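Local structure of coat protein (Tobacco streak virus, 4Y6X) at residues Q25-R30 against W146-K151; G77-V82 against L99-N104. The protein forms the viral shell, probably by self-assembly into a T=3 icosahedral capsid, binds RNA, and is represented here by its jelly-roll domain. All coordinates share one frame; numbering follows the deposited sequence.

Contact 1. Residues Q25-R30 against W146-K151; sequences QVWVTR and WIAISK
Trp146 sends its indole back beside its own backbone N (chi1 -74°), which swings the ring under Thr29 CB, and the Thr29 torsion (chi1 -175°) puts OG1 over the CE2 side of that ring. Thr29 CB sits 3.5 Å from the centroid of the Trp146 six-membered ring, almost on the ring normal, a CH-pi contact; Thr29 OG1 lies on the same face, and its hydrogen bond goes to the backbone O of Tyr145. The neighbouring non-hydrogen-bonded pair repeats the theme with the roles exchanged: Ala148 CB lies over one face of the Trp27 ring, 4.1 Å from the centroid of its six-membered part. Trp27 CB meets the edge of the Trp146 ring, and Trp27 NE1 is tied to Leu19 O.

On the other face of the sheet Val26 CG2 packs on Ile149 CG1 (3.9 Å), while Val28 CG1 touches Ile149 CD1 (3.8 Å) at about a right angle. At the strand ends Lys151 CE presses on Val26 CG1, a tight 3.5 Å, as Lys151 NZ reaches Asn23 O. Four backbone hydrogen bonds fix the register, two in each of the pairs Val26-Ile149 and Val28-Ile147.

Phe161 of the second subunit meets the Trp146 ring edge-to-face, and Pro157 and Pro56 of that subunit pack on Trp27 and Thr29, so this aromatic face lies in the subunit interface, consistent with the domain-swapped dimer. The pair flanks a four-stranded antiparallel sheet, counted within this chain, where its first and last strands meet, as is characteristic of a jelly-roll beta-barrel.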
loop_
_atom_site.group_PDB
_atom_site.type_symbol
_atom_site.label_atom_id
_atom_site.label_comp_id
_atom_site.label_asym_id
_atom_site.label_seq_id
_atom_site.Cartn_x
_atom_site.Cartn_y
_atom_site.Cartn_z
ATOM N N GLN A 25 -19.821 1.884 7.216
ATOM C CA GLN A 25 -18.846 1.719 6.108
ATOM C C GLN A 25 -17.759 2.796 6.186
ATOM O O GLN A 25 -18.030 3.843 6.684
ATOM C CB GLN A 25 -19.595 1.906 4.807
ATOM C CG GLN A 25 -20.553 0.787 4.511
ATOM C CD GLN A 25 -21.290 0.998 3.198
ATOM O OE1 GLN A 25 -20.816 1.668 2.320
ATOM N NE2 GLN A 25 -22.452 0.401 3.078
ATOM N N VAL A 26 -16.576 2.528 5.634
ATOM C CA VAL A 26 -15.537 3.517 5.436
ATOM C C VAL A 26 -14.957 3.401 4.017
ATOM O O VAL A 26 -15.093 2.375 3.347
ATOM C CB VAL A 26 -14.359 3.377 6.426
ATOM C CG1 VAL A 26 -14.824 3.717 7.826
ATOM C CG2 VAL A 26 -13.747 1.978 6.375
ATOM N N TRP A 27 -14.290 4.467 3.615
ATOM C CA TRP A 27 -13.497 4.535 2.405
ATOM C C TRP A 27 -12.108 4.093 2.706
ATOM O O TRP A 27 -11.545 4.503 3.719
ATOM C CB TRP A 27 -13.438 5.955 1.857
ATOM C CG TRP A 27 -14.721 6.445 1.223
ATOM C CD1 TRP A 27 -15.561 7.408 1.697
ATOM C CD2 TRP A 27 -15.293 5.970 0.012
ATOM N NE1 TRP A 27 -16.603 7.589 0.812
ATOM C CE2 TRP A 27 -16.483 6.691 -0.204
ATOM C CE3 TRP A 27 -14.876 5.046 -0.957
ATOM C CZ2 TRP A 27 -17.263 6.498 -1.300
ATOM C CZ3 TRP A 27 -15.669 4.823 -2.020
ATOM C CH2 TRP A 27 -16.836 5.559 -2.218
ATOM N N VAL A 28 -11.561 3.261 1.835
ATOM C CA VAL A 28 -10.153 3.016 1.802
ATOM C C VAL A 28 -9.678 3.227 0.385
ATOM O O VAL A 28 -10.494 3.231 -0.578
ATOM C CB VAL A 28 -9.807 1.581 2.276
ATOM C CG1 VAL A 28 -10.210 1.391 3.761
ATOM C CG2 VAL A 28 -10.439 0.532 1.402
ATOM N N THR A 29 -8.371 3.445 0.206
ATOM C CA THR A 29 -7.848 3.777 -1.102
ATOM C C THR A 29 -6.479 3.212 -1.234
ATOM O O THR A 29 -5.810 2.999 -0.220
ATOM C CB THR A 29 -7.763 5.312 -1.350
ATOM O OG1 THR A 29 -7.336 5.596 -2.701
ATOM C CG2 THR A 29 -6.738 6.019 -0.404
ATOM N N ARG A 30 -6.038 3.060 -2.471
ATOM C CA ARG A 30 -4.621 2.978 -2.755
ATOM C C ARG A 30 -4.253 3.468 -4.115
ATOM O O ARG A 30 -5.098 3.590 -5.007
ATOM C CB ARG A 30 -4.091 1.583 -2.542
ATOM C CG ARG A 30 -4.439 0.592 -3.610
ATOM C CD ARG A 30 -3.439 -0.524 -3.504
ATOM N NE ARG A 30 -3.610 -1.462 -4.589
ATOM C CZ ARG A 30 -3.088 -1.337 -5.815
ATOM N NH1 ARG A 30 -2.370 -0.293 -6.169
ATOM N NH2 ARG A 30 -3.314 -2.271 -6.706
ATOM N N TRP A 146 -10.731 3.877 -4.994
ATOM C CA TRP A 146 -11.440 4.122 -3.728
ATOM C C TRP A 146 -12.462 3.002 -3.574
ATOM O O TRP A 146 -13.173 2.737 -4.500
ATOM C CB TRP A 146 -12.154 5.461 -3.739
ATOM C CG TRP A 146 -11.234 6.536 -3.616
ATOM C CD1 TRP A 146 -10.617 7.190 -4.624
ATOM C CD2 TRP A 146 -10.726 7.100 -2.407
ATOM N NE1 TRP A 146 -9.761 8.139 -4.123
ATOM C CE2 TRP A 146 -9.827 8.126 -2.768
ATOM C CE3 TRP A 146 -10.987 6.887 -1.067
ATOM C CZ2 TRP A 146 -9.123 8.898 -1.827
ATOM C CZ3 TRP A 146 -10.293 7.663 -0.112
ATOM C CH2 TRP A 146 -9.401 8.667 -0.510
ATOM N N ILE A 147 -12.515 2.375 -2.409
ATOM C CA ILE A 147 -13.381 1.287 -2.124
ATOM C C ILE A 147 -14.100 1.561 -0.816
ATOM O O ILE A 147 -13.464 1.910 0.181
ATOM C CB ILE A 147 -12.578 0.010 -2.025
ATOM C CG1 ILE A 147 -11.701 -0.102 -3.236
ATOM C CG2 ILE A 147 -13.474 -1.196 -1.970
ATOM C CD1 ILE A 147 -10.664 -1.183 -3.121
ATOM N N ALA A 148 -15.411 1.415 -0.825
ATOM C CA ALA A 148 -16.192 1.504 0.389
ATOM C C ALA A 148 -16.356 0.074 0.917
ATOM O O ALA A 148 -16.824 -0.792 0.196
ATOM C CB ALA A 148 -17.525 2.106 0.126
ATOM N N ILE A 149 -15.925 -0.125 2.175
ATOM C CA ILE A 149 -15.944 -1.392 2.831
ATOM C C ILE A 149 -16.649 -1.301 4.178
ATOM O O ILE A 149 -16.835 -0.213 4.735
ATOM C CB ILE A 149 -14.554 -1.929 3.043
ATOM C CG1 ILE A 149 -13.759 -0.996 3.909
ATOM C CG2 ILE A 149 -13.875 -2.156 1.696
ATOM C CD1 ILE A 149 -12.468 -1.603 4.418
ATOM N N SER A 150 -16.990 -2.443 4.717
ATOM C CA SER A 150 -17.462 -2.527 6.112
ATOM C C SER A 150 -16.400 -1.977 7.039
ATOM O O SER A 150 -15.196 -2.233 6.853
ATOM C CB SER A 150 -17.837 -3.991 6.512
ATOM O OG SER A 150 -16.926 -4.960 6.023
ATOM N N LYS A 151 -16.852 -1.170 7.983
ATOM C CA LYS A 151 -15.968 -0.438 8.883
ATOM C C LYS A 151 -15.206 -1.409 9.788
ATOM O O LYS A 151 -15.804 -2.256 10.424
ATOM C CB LYS A 151 -16.768 0.502 9.738
ATOM C CG LYS A 151 -15.982 1.295 10.742
ATOM C CD LYS A 151 -16.962 2.323 11.372
ATOM C CE LYS A 151 -17.057 3.564 10.512
ATOM N NZ LYS A 151 -17.782 4.670 11.191
#

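Contact 2. Residues G77-V82 against L99-N104; sequences GTFGMV and LGFKKN
The phenyl ring of Phe101 lies against the Gly77 backbone: Gly77 C stands 3.5 Å above one ring face, offset toward the rim, and Gly77 CA makes a CH-pi contact 3.8 Å from the centroid. At the edge of the same ring, near its plane, comes Phe79 CD1, which meets Phe101 CD2 at 3.8 Å. The Phe79 ring in turn has Gly100 O near its own plane at the edge, and its CE1 touches Leu99 CB at 3.8 Å. Both phenylalanines hold CG between the backbone N and the carbonyl carbon (chi1 80° for Phe79, 56° for Phe101); in Phe101 this swings the ring across to the opposite strand, over a residue without a side chain. The ring thus rests directly on the main chain there, with Phe101 CE1 3.4 Å from Gly77 N.

Two hydrogen-bonded pairs, Gly77-Phe101 and Phe79-Leu99, flank the non-hydrogen-bonded pair Thr78-Gly100. The bond from Phe79 N to Leu99 O is 2.8 Å long and meets the carbonyl nearly end-on. By contrast, Gly77 N stands well above the carbonyl plane of Phe101 on its way to Phe101 O, at 3.1 Å. Thr78 projects to the other face of the sheet, its CG2 beside Gly100 CA.

Phe71 of strand 63-73, in the facing sheet, meets both Phe79 and Phe101 edge-to-face and so makes the contact between sheets. Trp128, on the adjacent strand 125-130, extends the cluster within the sheet, its ring plane about 15° from that of Phe79. Together they form an aromatic part of the core between the two sheets of the jelly-roll beta-barrel.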
loop_
_atom_site.group_PDB
_atom_site.type_symbol
_atom_site.label_atom_id
_atom_site.label_comp_id
_atom_site.label_asym_id
_atom_site.label_seq_id
_atom_site.Cartn_x
_atom_site.Cartn_y
_atom_site.Cartn_z
ATOM N N GLY A 77 -12.530 5.373 -26.311
ATOM C CA GLY A 77 -12.660 3.943 -26.162
ATOM C C GLY A 77 -13.835 3.594 -25.303
ATOM O O GLY A 77 -14.707 4.423 -25.073
ATOM N N THR A 78 -13.846 2.361 -24.809
ATOM C CA THR A 78 -14.872 1.940 -23.915
ATOM C C THR A 78 -14.272 1.148 -22.741
ATOM O O THR A 78 -13.154 0.659 -22.805
ATOM C CB THR A 78 -15.921 1.078 -24.651
ATOM O OG1 THR A 78 -15.273 -0.051 -25.195
ATOM C CG2 THR A 78 -16.618 1.842 -25.838
ATOM N N PHE A 79 -15.030 1.051 -21.667
ATOM C CA PHE A 79 -14.616 0.289 -20.546
ATOM C C PHE A 79 -15.755 -0.264 -19.743
ATOM O O PHE A 79 -16.873 0.239 -19.768
ATOM C CB PHE A 79 -13.704 1.131 -19.659
ATOM C CG PHE A 79 -14.436 2.072 -18.763
ATOM C CD1 PHE A 79 -15.137 3.190 -19.275
ATOM C CD2 PHE A 79 -14.400 1.867 -17.403
ATOM C CE1 PHE A 79 -15.790 4.094 -18.423
ATOM C CE2 PHE A 79 -15.058 2.738 -16.555
ATOM C CZ PHE A 79 -15.771 3.842 -17.050
ATOM N N GLY A 80 -15.439 -1.246 -18.930
ATOM C CA GLY A 80 -16.411 -1.722 -17.935
ATOM C C GLY A 80 -15.913 -2.902 -17.150
ATOM O O GLY A 80 -14.788 -3.328 -17.311
ATOM N N MET A 81 -16.743 -3.358 -16.230
ATOM C CA MET A 81 -16.410 -4.464 -15.337
ATOM C C MET A 81 -16.844 -5.781 -15.934
ATOM O O MET A 81 -17.930 -5.868 -16.456
ATOM C CB MET A 81 -17.076 -4.250 -13.981
ATOM C CG MET A 81 -16.682 -5.270 -12.895
ATOM S SD MET A 81 -17.322 -4.747 -11.245
ATOM C CE MET A 81 -15.781 -4.076 -10.593
ATOM N N VAL A 82 -15.993 -6.791 -15.864
ATOM C CA VAL A 82 -16.325 -8.146 -16.308
ATOM C C VAL A 82 -16.164 -9.152 -15.178
ATOM O O VAL A 82 -15.405 -8.886 -14.236
ATOM C CB VAL A 82 -15.458 -8.609 -17.471
ATOM C CG1 VAL A 82 -15.559 -7.600 -18.581
ATOM C CG2 VAL A 82 -14.011 -8.780 -17.059
ATOM N N LEU A 99 -19.259 1.358 -20.948
ATOM C CA LEU A 99 -19.414 2.799 -21.143
ATOM C C LEU A 99 -18.286 3.353 -22.003
ATOM O O LEU A 99 -17.209 2.843 -21.994
ATOM C CB LEU A 99 -19.335 3.491 -19.795
ATOM C CG LEU A 99 -20.546 3.352 -18.877
ATOM C CD1 LEU A 99 -20.231 4.109 -17.576
ATOM C CD2 LEU A 99 -21.813 3.908 -19.551
ATOM N N GLY A 100 -18.547 4.446 -22.694
ATOM C CA GLY A 100 -17.586 5.145 -23.513
ATOM C C GLY A 100 -16.816 6.203 -22.730
ATOM O O GLY A 100 -17.236 6.629 -21.630
ATOM N N PHE A 101 -15.653 6.565 -23.268
ATOM C CA PHE A 101 -14.862 7.715 -22.819
ATOM C C PHE A 101 -14.197 8.375 -23.999
ATOM O O PHE A 101 -14.086 7.778 -25.047
ATOM C CB PHE A 101 -13.792 7.297 -21.790
ATOM C CG PHE A 101 -12.860 6.228 -22.243
ATOM C CD1 PHE A 101 -11.733 6.523 -22.967
ATOM C CD2 PHE A 101 -13.075 4.927 -21.888
ATOM C CE1 PHE A 101 -10.857 5.524 -23.356
ATOM C CE2 PHE A 101 -12.227 3.932 -22.238
ATOM C CZ PHE A 101 -11.120 4.230 -22.984
ATOM N N LYS A 102 -13.762 9.612 -23.797
ATOM C CA LYS A 102 -13.124 10.442 -24.804
ATOM C C LYS A 102 -11.674 10.751 -24.469
ATOM O O LYS A 102 -11.287 10.754 -23.311
ATOM C CB LYS A 102 -13.868 11.773 -24.900
ATOM C CG LYS A 102 -15.348 11.635 -25.308
ATOM C CD LYS A 102 -15.486 10.868 -26.628
ATOM N N LYS A 103 -10.891 11.036 -25.499
ATOM C CA LYS A 103 -9.488 11.313 -25.362
ATOM C C LYS A 103 -9.303 12.489 -24.451
ATOM O O LYS A 103 -10.037 13.444 -24.530
ATOM C CB LYS A 103 -8.924 11.623 -26.734
ATOM C CG LYS A 103 -7.491 12.079 -26.737
ATOM C CD LYS A 103 -6.949 12.312 -28.134
ATOM C CE LYS A 103 -7.512 13.608 -28.747
ATOM N NZ LYS A 103 -6.413 14.615 -28.747
ATOM N N ASN A 104 -8.290 12.426 -23.591
ATOM C CA ASN A 104 -7.919 13.516 -22.693
ATOM C C ASN A 104 -9.060 14.097 -21.909
ATOM O O ASN A 104 -9.057 15.252 -21.618
ATOM C CB ASN A 104 -7.286 14.652 -23.491
ATOM C CG ASN A 104 -5.967 14.257 -24.133
ATOM O OD1 ASN A 104 -5.275 13.336 -23.678
ATOM N ND2 ASN A 104 -5.614 14.949 -25.195
#

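Contacts 1 and 2 lie on opposite sides of the chain's centre, their own centres 24 Å apart and their nearest atoms about 9 Å apart, without touching. Each pairs a strand that is outermost within this chain with its neighbour in a four-stranded antiparallel sheet: 25-30 with 140-150 in one, 99-101 with 77-82 in the other. In sequence, strand 25-30 comes first, both strands of contact 2 follow, and segment 146-151 comes last, so contact 2 is a local pairing and contact 1 joins the first and last strands. Strand 63-73, beside 140-150, also packs against contact 2. The two pairings thus belong to the facing sheets of one jelly roll, and only contact 1 also lies against the second subunit.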